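Local coordinates for protein-L-isoaspartate O-methyltransferase beta-aspartate methyltransferase (Plasmodium falciparum, PDB 2PBF), which probably repairs damaged proteins by methylating abnormal isoaspartyl residues, using S-adenosylmethionine as the methyl donor, at residues L183-L189 / Y202-N208. Sequence-based numbering, arbitrary orientation.
Sequences LAENGKL and YEITKKN
The carboxylate of Glu203 carries the aliphatic end of Lys188 over one face, with Lys188 CE 3.4 Å from Glu203 OE2. The ammonium of Lys188 forms a loose salt bridge to the same oxygen (NZ to OE2, 3.6 Å), while a water that accepts from Lys188 NZ donates to Glu203 OE1, the oxygen also paired with Arg73. Both chains run extended beyond CG, Glu203 with CG anti to its backbone N (chi1 179°), which carries its acid group to the lysine. Thr205 lies alongside Lys188, its hydroxyl against the lysine CG.

Leu189 and Ile204 share the sheet face turned away from this polar group, their CB atoms 4.1 Å apart and their CD1 methyls also in contact. Their backbones form a hydrogen-bonded antiparallel pair, Ile204 N to Leu189 O being short (2.7 Å) and nearly straight. Beyond it the pairing weakens: the bond from Lys206 N to Gly187 O is weak, and the type II turn from Ala184 to Gly187 redirects the chain. Asn186 N nevertheless donates to Lys206 O at 2.8 Å.

Lys206 bends at its third torsion (chi3 -82°), bringing NZ to Leu183 O at 3.1 Å and also to Val180 O. The contact thus ties the hairpin 187-195/198-205 of the Rossmann-like methyltransferase sheet to the end of helix 177-182. Two carbonyls near that helix end receive one ammonium, whose positive charge probably suits the helix dipole, whereas Lys188 and Arg73 probably keep Glu203 ionised.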
# COMPACT_ATOMS: atom_id res chain seq x y z
N LEU A 183 4.04 -13.14 6.28
CA LEU A 183 4.64 -13.24 4.97
C LEU A 183 4.68 -14.67 4.44
O LEU A 183 5.15 -15.58 5.12
CB LEU A 183 6.05 -12.63 5.05
CG LEU A 183 6.84 -12.31 3.78
CD1 LEU A 183 6.07 -11.32 2.90
CD2 LEU A 183 8.21 -11.76 4.17
N ALA A 184 4.19 -14.86 3.21
CA ALA A 184 4.22 -16.16 2.54
C ALA A 184 5.59 -16.48 1.92
O ALA A 184 6.41 -15.59 1.66
CB ALA A 184 3.12 -16.25 1.46
N GLU A 185 5.82 -17.77 1.69
CA GLU A 185 6.99 -18.19 0.96
C GLU A 185 7.03 -17.45 -0.38
O GLU A 185 6.02 -17.39 -1.08
CB GLU A 185 6.96 -19.70 0.74
CG GLU A 185 8.06 -20.24 -0.18
CD GLU A 185 9.45 -20.21 0.46
OE1 GLU A 185 9.54 -20.03 1.71
OE2 GLU A 185 10.44 -20.38 -0.31
N ASN A 186 8.18 -16.87 -0.70
CA ASN A 186 8.38 -16.09 -1.93
C ASN A 186 7.71 -14.72 -1.94
O ASN A 186 7.82 -13.99 -2.93
CB ASN A 186 7.93 -16.86 -3.18
CG ASN A 186 8.70 -18.15 -3.40
OD1 ASN A 186 8.13 -19.15 -3.86
ND2 ASN A 186 9.99 -18.14 -3.08
N GLY A 187 7.00 -14.39 -0.86
CA GLY A 187 6.33 -13.10 -0.74
C GLY A 187 7.36 -12.00 -0.55
O GLY A 187 8.50 -12.27 -0.07
N LYS A 188 6.98 -10.77 -0.94
CA LYS A 188 7.74 -9.55 -0.66
C LYS A 188 7.04 -8.58 0.30
O LYS A 188 5.83 -8.36 0.20
CB LYS A 188 8.11 -8.82 -1.95
CG LYS A 188 9.40 -9.34 -2.56
CD LYS A 188 9.52 -9.13 -4.04
CE LYS A 188 10.84 -9.75 -4.50
NZ LYS A 188 11.19 -9.34 -5.88
N LEU A 189 7.83 -8.00 1.21
CA LEU A 189 7.38 -6.99 2.18
C LEU A 189 8.23 -5.76 1.92
O LEU A 189 9.46 -5.84 1.89
CB LEU A 189 7.66 -7.46 3.61
CG LEU A 189 6.97 -7.08 4.94
CD1 LEU A 189 7.87 -7.62 6.09
CD2 LEU A 189 6.65 -5.62 5.18
N TYR A 202 13.04 -0.95 3.01
CA TYR A 202 13.51 -2.33 2.92
C TYR A 202 12.59 -3.21 2.09
O TYR A 202 11.36 -3.12 2.18
CB TYR A 202 13.63 -2.95 4.33
CG TYR A 202 14.96 -2.72 4.97
CD1 TYR A 202 15.21 -1.56 5.70
CD2 TYR A 202 15.98 -3.66 4.84
CE1 TYR A 202 16.44 -1.34 6.28
CE2 TYR A 202 17.22 -3.46 5.41
CZ TYR A 202 17.45 -2.30 6.13
OH TYR A 202 18.70 -2.12 6.70
N GLU A 203 13.18 -4.05 1.27
CA GLU A 203 12.46 -5.15 0.65
C GLU A 203 12.85 -6.49 1.30
O GLU A 203 13.99 -6.96 1.18
CB GLU A 203 12.69 -5.17 -0.86
CG GLU A 203 11.99 -6.31 -1.56
CD GLU A 203 12.25 -6.28 -3.04
OE1 GLU A 203 11.85 -5.28 -3.69
OE2 GLU A 203 12.86 -7.25 -3.54
N ILE A 204 11.89 -7.08 2.00
CA ILE A 204 12.10 -8.32 2.68
C ILE A 204 11.39 -9.47 1.94
O ILE A 204 10.21 -9.34 1.57
CB ILE A 204 11.66 -8.19 4.13
CG1 ILE A 204 12.46 -7.04 4.79
CG2 ILE A 204 11.85 -9.50 4.86
CD1 ILE A 204 11.77 -6.33 5.89
N THR A 205 12.11 -10.56 1.71
CA THR A 205 11.60 -11.74 1.00
C THR A 205 11.76 -12.99 1.87
O THR A 205 12.62 -13.03 2.73
CB THR A 205 12.33 -11.93 -0.33
OG1 THR A 205 12.45 -10.67 -1.00
CG2 THR A 205 11.59 -12.91 -1.24
N LYS A 206 10.91 -14.00 1.65
CA LYS A 206 11.05 -15.30 2.32
C LYS A 206 11.46 -16.34 1.28
O LYS A 206 10.84 -16.44 0.22
CB LYS A 206 9.74 -15.70 3.01
CG LYS A 206 9.86 -16.82 4.04
CD LYS A 206 8.65 -16.85 5.00
CE LYS A 206 8.78 -15.83 6.13
NZ LYS A 206 7.59 -15.84 7.01
N LYS A 207 12.52 -17.10 1.57
CA LYS A 207 12.98 -18.14 0.62
C LYS A 207 13.17 -19.55 1.24
O LYS A 207 13.29 -20.55 0.52
CB LYS A 207 14.18 -17.68 -0.21
CG LYS A 207 13.83 -16.57 -1.21
CD LYS A 207 14.40 -16.83 -2.62
CE LYS A 207 15.94 -16.70 -2.67
NZ LYS A 207 16.48 -16.77 -4.07
N ASN A 208 13.18 -19.60 2.56
CA ASN A 208 12.68 -20.78 3.27
C ASN A 208 11.80 -20.32 4.42
O ASN A 208 10.58 -20.47 4.35
CB ASN A 208 13.79 -21.75 3.70
CG ASN A 208 13.97 -22.92 2.70
OD1 ASN A 208 14.97 -23.00 1.98
ND2 ASN A 208 12.98 -23.83 2.67
O HOH W 1 10.92 -6.12 -6.00